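Local coordinates for DNA replication and repair protein RecF (Caldanaerobacter subterraneus subsp. tengcongensis, PDB 5Z69), which binds ATP and probably single-stranded DNA, acting as a recombination mediator in the RecFOR pathway of DNA repair, at residues A[45-50]-A[346-351]. Residues are numbered along the deposited sequence; the frame is centred on the assembly and turned at random.
With AGS (phosphothiophosphoric acid-adenylate ester), chain C.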
loop_
_atom_site.group_PDB
_atom_site.type_symbol
_atom_site.label_atom_id
_atom_site.label_comp_id
_atom_site.label_asym_id
_atom_site.label_seq_id
_atom_site.Cartn_x
_atom_site.Cartn_y
_atom_site.Cartn_z
ATOM N N ASN A 45 -31.017 -1.586 18.931
ATOM C CA ASN A 45 -31.686 -2.778 18.438
ATOM C C ASN A 45 -32.773 -2.421 17.390
ATOM O O ASN A 45 -32.931 -3.105 16.390
ATOM C CB ASN A 45 -32.309 -3.566 19.600
ATOM C CG ASN A 45 -31.262 -4.112 20.572
ATOM O OD1 ASN A 45 -30.085 -4.161 20.259
ATOM N ND2 ASN A 45 -31.705 -4.516 21.760
ATOM N N LEU A 46 -33.502 -1.336 17.617
ATOM C CA LEU A 46 -34.572 -0.980 16.679
ATOM C C LEU A 46 -33.976 -0.507 15.350
ATOM O O LEU A 46 -34.479 -0.871 14.270
ATOM C CB LEU A 46 -35.494 0.073 17.283
ATOM C CG LEU A 46 -36.513 0.693 16.321
ATOM C CD1 LEU A 46 -37.489 -0.337 15.764
ATOM C CD2 LEU A 46 -37.268 1.809 17.031
ATOM N N LEU A 47 -32.919 0.299 15.419
ATOM C CA LEU A 47 -32.196 0.693 14.209
ATOM C C LEU A 47 -31.617 -0.518 13.491
ATOM O O LEU A 47 -31.650 -0.601 12.250
ATOM C CB LEU A 47 -31.078 1.680 14.551
ATOM C CG LEU A 47 -31.392 3.159 14.278
ATOM C CD1 LEU A 47 -32.754 3.518 14.801
ATOM C CD2 LEU A 47 -30.365 4.067 14.886
ATOM N N GLU A 48 -31.117 -1.478 14.268
ATOM C CA GLU A 48 -30.605 -2.707 13.692
ATOM C C GLU A 48 -31.727 -3.458 12.962
ATOM O O GLU A 48 -31.510 -4.031 11.900
ATOM C CB GLU A 48 -29.984 -3.589 14.780
ATOM C CG GLU A 48 -29.372 -4.910 14.296
ATOM C CD GLU A 48 -28.723 -5.703 15.450
ATOM O OE1 GLU A 48 -27.531 -6.080 15.345
ATOM O OE2 GLU A 48 -29.403 -5.935 16.463
ATOM N N ALA A 49 -32.925 -3.456 13.533
ATOM C CA ALA A 49 -34.066 -4.095 12.879
ATOM C C ALA A 49 -34.432 -3.364 11.584
ATOM O O ALA A 49 -34.735 -3.987 10.567
ATOM C CB ALA A 49 -35.263 -4.152 13.831
ATOM N N ILE A 50 -34.402 -2.040 11.611
ATOM C CA ILE A 50 -34.703 -1.275 10.404
ATOM C C ILE A 50 -33.637 -1.483 9.329
ATOM O O ILE A 50 -33.968 -1.724 8.174
ATOM C CB ILE A 50 -34.844 0.212 10.715
ATOM C CG1 ILE A 50 -36.022 0.399 11.661
ATOM C CG2 ILE A 50 -35.059 1.000 9.421
ATOM C CD1 ILE A 50 -36.014 1.702 12.417
ATOM N N PHE A 346 -34.280 8.479 11.355
ATOM C CA PHE A 346 -34.471 7.839 12.637
ATOM C C PHE A 346 -33.277 8.217 13.473
ATOM O O PHE A 346 -32.147 7.882 13.131
ATOM C CB PHE A 346 -34.618 6.311 12.481
ATOM C CG PHE A 346 -35.902 5.906 11.796
ATOM C CD1 PHE A 346 -37.020 5.554 12.542
ATOM C CD2 PHE A 346 -35.993 5.909 10.404
ATOM C CE1 PHE A 346 -38.219 5.211 11.906
ATOM C CE2 PHE A 346 -37.193 5.582 9.757
ATOM C CZ PHE A 346 -38.309 5.235 10.511
ATOM N N ILE A 347 -33.527 8.955 14.547
ATOM C CA ILE A 347 -32.447 9.464 15.382
ATOM C C ILE A 347 -32.557 8.944 16.815
ATOM O O ILE A 347 -33.591 9.105 17.473
ATOM C CB ILE A 347 -32.427 11.015 15.398
ATOM C CG1 ILE A 347 -32.225 11.565 13.984
ATOM C CG2 ILE A 347 -31.298 11.521 16.290
ATOM C CD1 ILE A 347 -32.276 13.097 13.908
ATOM N N THR A 348 -31.488 8.321 17.301
ATOM C CA THR A 348 -31.490 7.843 18.672
ATOM C C THR A 348 -30.843 8.862 19.586
ATOM O O THR A 348 -29.868 9.531 19.218
ATOM C CB THR A 348 -30.769 6.479 18.827
ATOM O OG1 THR A 348 -29.413 6.598 18.403
ATOM C CG2 THR A 348 -31.463 5.407 17.997
ATOM N N HIS A 349 -31.384 8.980 20.790
ATOM C CA HIS A 349 -30.832 9.921 21.753
ATOM C C HIS A 349 -31.183 9.506 23.178
ATOM O O HIS A 349 -31.935 8.563 23.392
ATOM C CB HIS A 349 -31.340 11.343 21.465
ATOM C CG HIS A 349 -30.442 12.423 21.987
ATOM N ND1 HIS A 349 -29.068 12.317 21.978
ATOM C CD2 HIS A 349 -30.721 13.631 22.534
ATOM C CE1 HIS A 349 -28.539 13.410 22.497
ATOM N NE2 HIS A 349 -29.520 14.223 22.842
ATOM N N THR A 350 -30.621 10.232 24.138
ATOM C CA THR A 350 -30.873 10.047 25.561
ATOM C C THR A 350 -32.104 10.822 26.030
ATOM O O THR A 350 -32.847 10.358 26.891
ATOM C CB THR A 350 -29.632 10.485 26.381
ATOM O OG1 THR A 350 -28.600 9.503 26.233
ATOM C CG2 THR A 350 -29.962 10.643 27.856
ATOM N N SER A 351 -32.328 11.999 25.451
ATOM C CA SER A 351 -33.466 12.840 25.835
ATOM C C SER A 351 -34.269 13.237 24.615
ATOM O O SER A 351 -33.793 13.071 23.486
ATOM C CB SER A 351 -32.997 14.107 26.563
ATOM O OG SER A 351 -32.495 15.058 25.639
HETATM P PG AGS C . -27.483 2.538 21.776
HETATM S S1G AGS C . -28.225 4.123 20.906
HETATM O O2G AGS C . -26.801 2.961 23.121
HETATM O O3G AGS C . -26.380 1.981 20.823
HETATM P PB AGS C . -29.165 1.030 23.476
HETATM O O1B AGS C . -30.605 1.375 23.664
HETATM O O2B AGS C . -28.276 1.718 24.526
HETATM O O3B AGS C . -28.615 1.457 22.020
HETATM P PA AGS C . -29.411 -1.665 22.702
HETATM O O1A AGS C . -30.511 -1.118 21.784
HETATM O O2A AGS C . -28.151 -2.176 22.074
HETATM O O3A AGS C . -28.995 -0.530 23.746
HETATM O "O5'" AGS C . -29.999 -2.756 23.635
HETATM C "C5'" AGS C . -29.286 -3.945 23.833
HETATM C "C4'" AGS C . -29.889 -4.537 25.070
HETATM O "O4'" AGS C . -30.649 -5.711 24.706
HETATM C "C3'" AGS C . -28.861 -4.991 26.100
HETATM O "O3'" AGS C . -29.360 -4.802 27.420
HETATM C "C2'" AGS C . -28.629 -6.454 25.713
HETATM O "O2'" AGS C . -28.245 -7.258 26.824
HETATM C "C1'" AGS C . -30.015 -6.872 25.205
HETATM N N9 AGS C . -29.978 -7.874 24.152
HETATM C C8 AGS C . -29.069 -7.982 23.127
HETATM N N7 AGS C . -29.271 -9.010 22.342
HETATM C C5 AGS C . -30.390 -9.623 22.878
HETATM C C6 AGS C . -31.117 -10.773 22.513
HETATM N N6 AGS C . -30.814 -11.531 21.455
HETATM N N1 AGS C . -32.173 -11.124 23.280
HETATM C C2 AGS C . -32.482 -10.364 24.335
HETATM N N3 AGS C . -31.874 -9.261 24.780
HETATM C C4 AGS C . -30.833 -8.943 24.000
#
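L47 meets T348 tip to tip: its CD2 comes within 3.6 Å of T348 CG2, the shortest approach between helix segment 45-50 and strand residues 346-349. The other methyl, L47 CD1, also touches T348 CG2, at 3.9 Å, and in addition reaches F346 CB at 4.1 Å. One turn on, I50 lays CD1 over a face of the F346 ring, 4.2 Å from the centroid and 19° off the normal, a CH-pi contact displaced toward the rim. With CG1 of I50 anti to its carbonyl carbon, the extended chi2 (160°) carries CD1 over that face.

T348 turns its methyl to the leucine and its hydroxyl elsewhere. OG1 is hydrogen-bonded to D323 N and D322 OD1, and stands 3.7 Å from the gamma-thiophosphate sulfur S1G of the nucleotide. Farther along the nucleotide, at the alpha-phosphate, N45 N donates a nearly straight bond to O1A (2.9 Å, 165°), while N45 ND2 makes a weak one to the ribose O4'. Its carboxamide is also held by N20 and R60. Replacing N45 with an alanine would probably cost the ribose its weak amide bond and leave N20 and R60 without this partner, though the backbone grip on O1A could persist.

The arrangement is that of a P-loop ATPase: helix 43-55, following the Walker A loop, runs roughly antiparallel to strand 345-349 and packs against a face of the mixed sheet. That strand lies between 318-321 and 32-36, whose L320 and I35 flank F346, while L10 of strand 9-16 touches both I50 and F346.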